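Local structure of ebony (6DYR) at residues G158-N163 against V208-V213. The protein probably links beta-alanine to amines such as histamine and dopamine, this C-terminal domain being the part that binds the beta-alanyl amine product. Residues are numbered along the deposited sequence; the frame is centred on the assembly and turned at random.
Sequences GIFTTN and VHWKEV. With HJD (N-[2-(1H-imidazol-5-yl)ethyl]-beta-alaninamide), chain B.
Asn163 reaches across to His209 with its amide nitrogen, giving a worked example of how two antiparallel strands can brace a ligand-facing side chain. Asn163 ND2 donates to His209 ND1 at 2.8 Å; the acceptor lies nearly in the amide plane, whereas the donor is tilted from the imidazole plane, the two flat groups being turned 48° apart. With Asn163 CG anti to the carbonyl carbon (chi1 -74°), the amide also presents Asn163 OD1 to the ligand amine, a weak bond of 3.0 Å to HJD N4. HJD N4 also donates to Thr161 OG1, 3.0 Å away, a hydroxyl also bonded to Ser122 O, while HJD N3 donates to Thr162 O. Were Asn163 an alanine, His209 ND1 would probably lose this donor and the ligand amine its weaker acceptor. In the backbone between the strands, His209 N donates to Thr161 O at 2.6 Å.

On the sheet face that carries Phe160, Trp210 and Val208, contacts are largely apolar. The Phe160 ring, its CG anti to the backbone N (chi1 -176°), brings CE1 to 3.4 Å from Val208 CG1, and Phe160 CB meets the edge of the indole at Trp210 CE3, 3.7 Å away. Further along, Trp210 CH2 lies 3.5 Å from Gly158 CA.

Helix 93-111 covers this face, Glu104 bonding Thr162 OG1, while helices 133-153 and 166-174 pack against Ile159 and His209 respectively on the other. Strand 158-163 runs parallel to 119-127 and strand 205-212 antiparallel to 178-184, an order consistent with a GNAT-like fold.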
loop_
_atom_site.group_PDB
_atom_site.type_symbol
_atom_site.label_atom_id
_atom_site.label_comp_id
_atom_site.label_asym_id
_atom_site.label_seq_id
_atom_site.Cartn_x
_atom_site.Cartn_y
_atom_site.Cartn_z
ATOM N N GLY A 158 -8.824 11.115 -7.957
ATOM C CA GLY A 158 -8.742 10.910 -6.524
ATOM C C GLY A 158 -7.763 9.807 -6.199
ATOM O O GLY A 158 -7.279 9.091 -7.080
ATOM N N ILE A 159 -7.481 9.681 -4.906
ATOM C CA ILE A 159 -6.564 8.680 -4.378
ATOM C C ILE A 159 -7.390 7.578 -3.731
ATOM O O ILE A 159 -8.332 7.858 -2.980
ATOM C CB ILE A 159 -5.574 9.297 -3.375
ATOM C CG1 ILE A 159 -4.704 10.342 -4.072
ATOM C CG2 ILE A 159 -4.713 8.219 -2.734
ATOM C CD1 ILE A 159 -3.743 11.052 -3.145
ATOM N N PHE A 160 -7.029 6.331 -4.021
ATOM C CA PHE A 160 -7.783 5.154 -3.610
ATOM C C PHE A 160 -6.830 4.189 -2.928
ATOM O O PHE A 160 -5.758 3.894 -3.466
ATOM C CB PHE A 160 -8.436 4.504 -4.831
ATOM C CG PHE A 160 -9.327 3.336 -4.520
ATOM C CD1 PHE A 160 -10.451 3.491 -3.728
ATOM C CD2 PHE A 160 -9.065 2.092 -5.071
ATOM C CE1 PHE A 160 -11.285 2.417 -3.470
ATOM C CE2 PHE A 160 -9.894 1.016 -4.818
ATOM C CZ PHE A 160 -11.005 1.179 -4.014
ATOM N N THR A 161 -7.208 3.708 -1.747
ATOM C CA THR A 161 -6.323 2.817 -1.014
ATOM C C THR A 161 -7.118 2.049 0.029
ATOM O O THR A 161 -8.165 2.507 0.495
ATOM C CB THR A 161 -5.180 3.584 -0.339
ATOM O OG1 THR A 161 -4.335 2.660 0.350
ATOM C CG2 THR A 161 -5.725 4.597 0.661
ATOM N N THR A 162 -6.604 0.878 0.385
ATOM C CA THR A 162 -7.112 0.090 1.499
ATOM C C THR A 162 -6.075 0.125 2.610
ATOM O O THR A 162 -4.938 -0.321 2.416
ATOM C CB THR A 162 -7.403 -1.347 1.075
ATOM O OG1 THR A 162 -8.430 -1.339 0.082
ATOM C CG2 THR A 162 -7.875 -2.173 2.259
ATOM N N ASN A 163 -6.459 0.666 3.759
ATOM C CA ASN A 163 -5.549 0.834 4.883
ATOM C C ASN A 163 -5.783 -0.285 5.886
ATOM O O ASN A 163 -6.904 -0.466 6.377
ATOM C CB ASN A 163 -5.734 2.209 5.521
ATOM C CG ASN A 163 -5.153 3.313 4.665
ATOM O OD1 ASN A 163 -4.015 3.219 4.215
ATOM N ND2 ASN A 163 -5.938 4.349 4.413
ATOM N N VAL A 208 -11.284 0.771 3.373
ATOM C CA VAL A 208 -11.076 1.240 2.010
ATOM C C VAL A 208 -11.271 2.747 2.007
ATOM O O VAL A 208 -12.356 3.241 2.332
ATOM C CB VAL A 208 -12.046 0.555 1.037
ATOM C CG1 VAL A 208 -11.981 1.206 -0.327
ATOM C CG2 VAL A 208 -11.737 -0.926 0.942
ATOM N N HIS A 209 -10.225 3.481 1.652
ATOM C CA HIS A 209 -10.277 4.932 1.690
ATOM C C HIS A 209 -10.248 5.510 0.284
ATOM O O HIS A 209 -9.821 4.864 -0.677
ATOM C CB HIS A 209 -9.127 5.503 2.524
ATOM C CG HIS A 209 -9.398 5.505 3.996
ATOM N ND1 HIS A 209 -8.726 4.691 4.880
ATOM C CD2 HIS A 209 -10.280 6.218 4.738
ATOM C CE1 HIS A 209 -9.170 4.911 6.105
ATOM N NE2 HIS A 209 -10.116 5.830 6.045
ATOM N N TRP A 210 -10.722 6.749 0.186
ATOM C CA TRP A 210 -10.833 7.450 -1.084
ATOM C C TRP A 210 -10.984 8.933 -0.794
ATOM O O TRP A 210 -11.863 9.326 -0.022
ATOM C CB TRP A 210 -12.026 6.923 -1.895
ATOM C CG TRP A 210 -12.477 7.813 -3.026
ATOM C CD1 TRP A 210 -13.533 8.679 -3.013
ATOM C CD2 TRP A 210 -11.900 7.907 -4.337
ATOM N NE1 TRP A 210 -13.646 9.309 -4.228
ATOM C CE2 TRP A 210 -12.656 8.853 -5.059
ATOM C CE3 TRP A 210 -10.819 7.284 -4.969
ATOM C CZ2 TRP A 210 -12.363 9.193 -6.380
ATOM C CZ3 TRP A 210 -10.531 7.623 -6.282
ATOM C CH2 TRP A 210 -11.301 8.567 -6.973
ATOM N N LYS A 211 -10.113 9.743 -1.388
ATOM C CA LYS A 211 -10.227 11.193 -1.313
ATOM C C LYS A 211 -10.117 11.769 -2.713
ATOM O O LYS A 211 -9.159 11.474 -3.432
ATOM C CB LYS A 211 -9.150 11.807 -0.412
ATOM C CG LYS A 211 -9.122 13.326 -0.482
ATOM C CD LYS A 211 -8.408 13.943 0.702
ATOM C CE LYS A 211 -6.930 13.639 0.683
ATOM N NZ LYS A 211 -6.263 14.263 1.858
ATOM N N GLU A 212 -11.095 12.583 -3.095
ATOM C CA GLU A 212 -10.997 13.320 -4.346
ATOM C C GLU A 212 -9.967 14.434 -4.208
ATOM O O GLU A 212 -9.872 15.086 -3.166
ATOM C CB GLU A 212 -12.361 13.891 -4.733
ATOM C CG GLU A 212 -13.372 12.821 -5.095
ATOM C CD GLU A 212 -14.619 13.386 -5.742
ATOM O OE1 GLU A 212 -15.392 14.077 -5.045
ATOM O OE2 GLU A 212 -14.822 13.142 -6.952
ATOM N N VAL A 213 -9.179 14.639 -5.261
ATOM C CA VAL A 213 -8.091 15.614 -5.210
ATOM C C VAL A 213 -8.493 16.946 -5.842
ATOM O O VAL A 213 -9.453 17.024 -6.609
ATOM C CB VAL A 213 -6.825 15.065 -5.890
ATOM C CG1 VAL A 213 -6.600 13.616 -5.495
ATOM C CG2 VAL A 213 -6.922 15.207 -7.397
HETATM N N1 HJD B . -1.181 -4.901 1.039
HETATM C C2 HJD B . -1.581 -4.325 2.220
HETATM N N3 HJD B . -1.740 -0.561 2.106
HETATM C C4 HJD B . -2.230 -2.984 2.278
HETATM N N4 HJD B . -2.254 4.114 2.009
HETATM C C5 HJD B . -1.202 -1.877 2.403
HETATM C C6 HJD B . -0.962 0.520 1.995
HETATM C C1 HJD B . -1.236 -5.210 3.193
HETATM C C3 HJD B . -0.633 -6.086 1.328
HETATM C C7 HJD B . -1.613 1.783 1.477
HETATM C C8 HJD B . -1.540 2.926 2.470
HETATM N N2 HJD B . -0.645 -6.315 2.621
HETATM O O1 HJD B . 0.236 0.489 2.269
#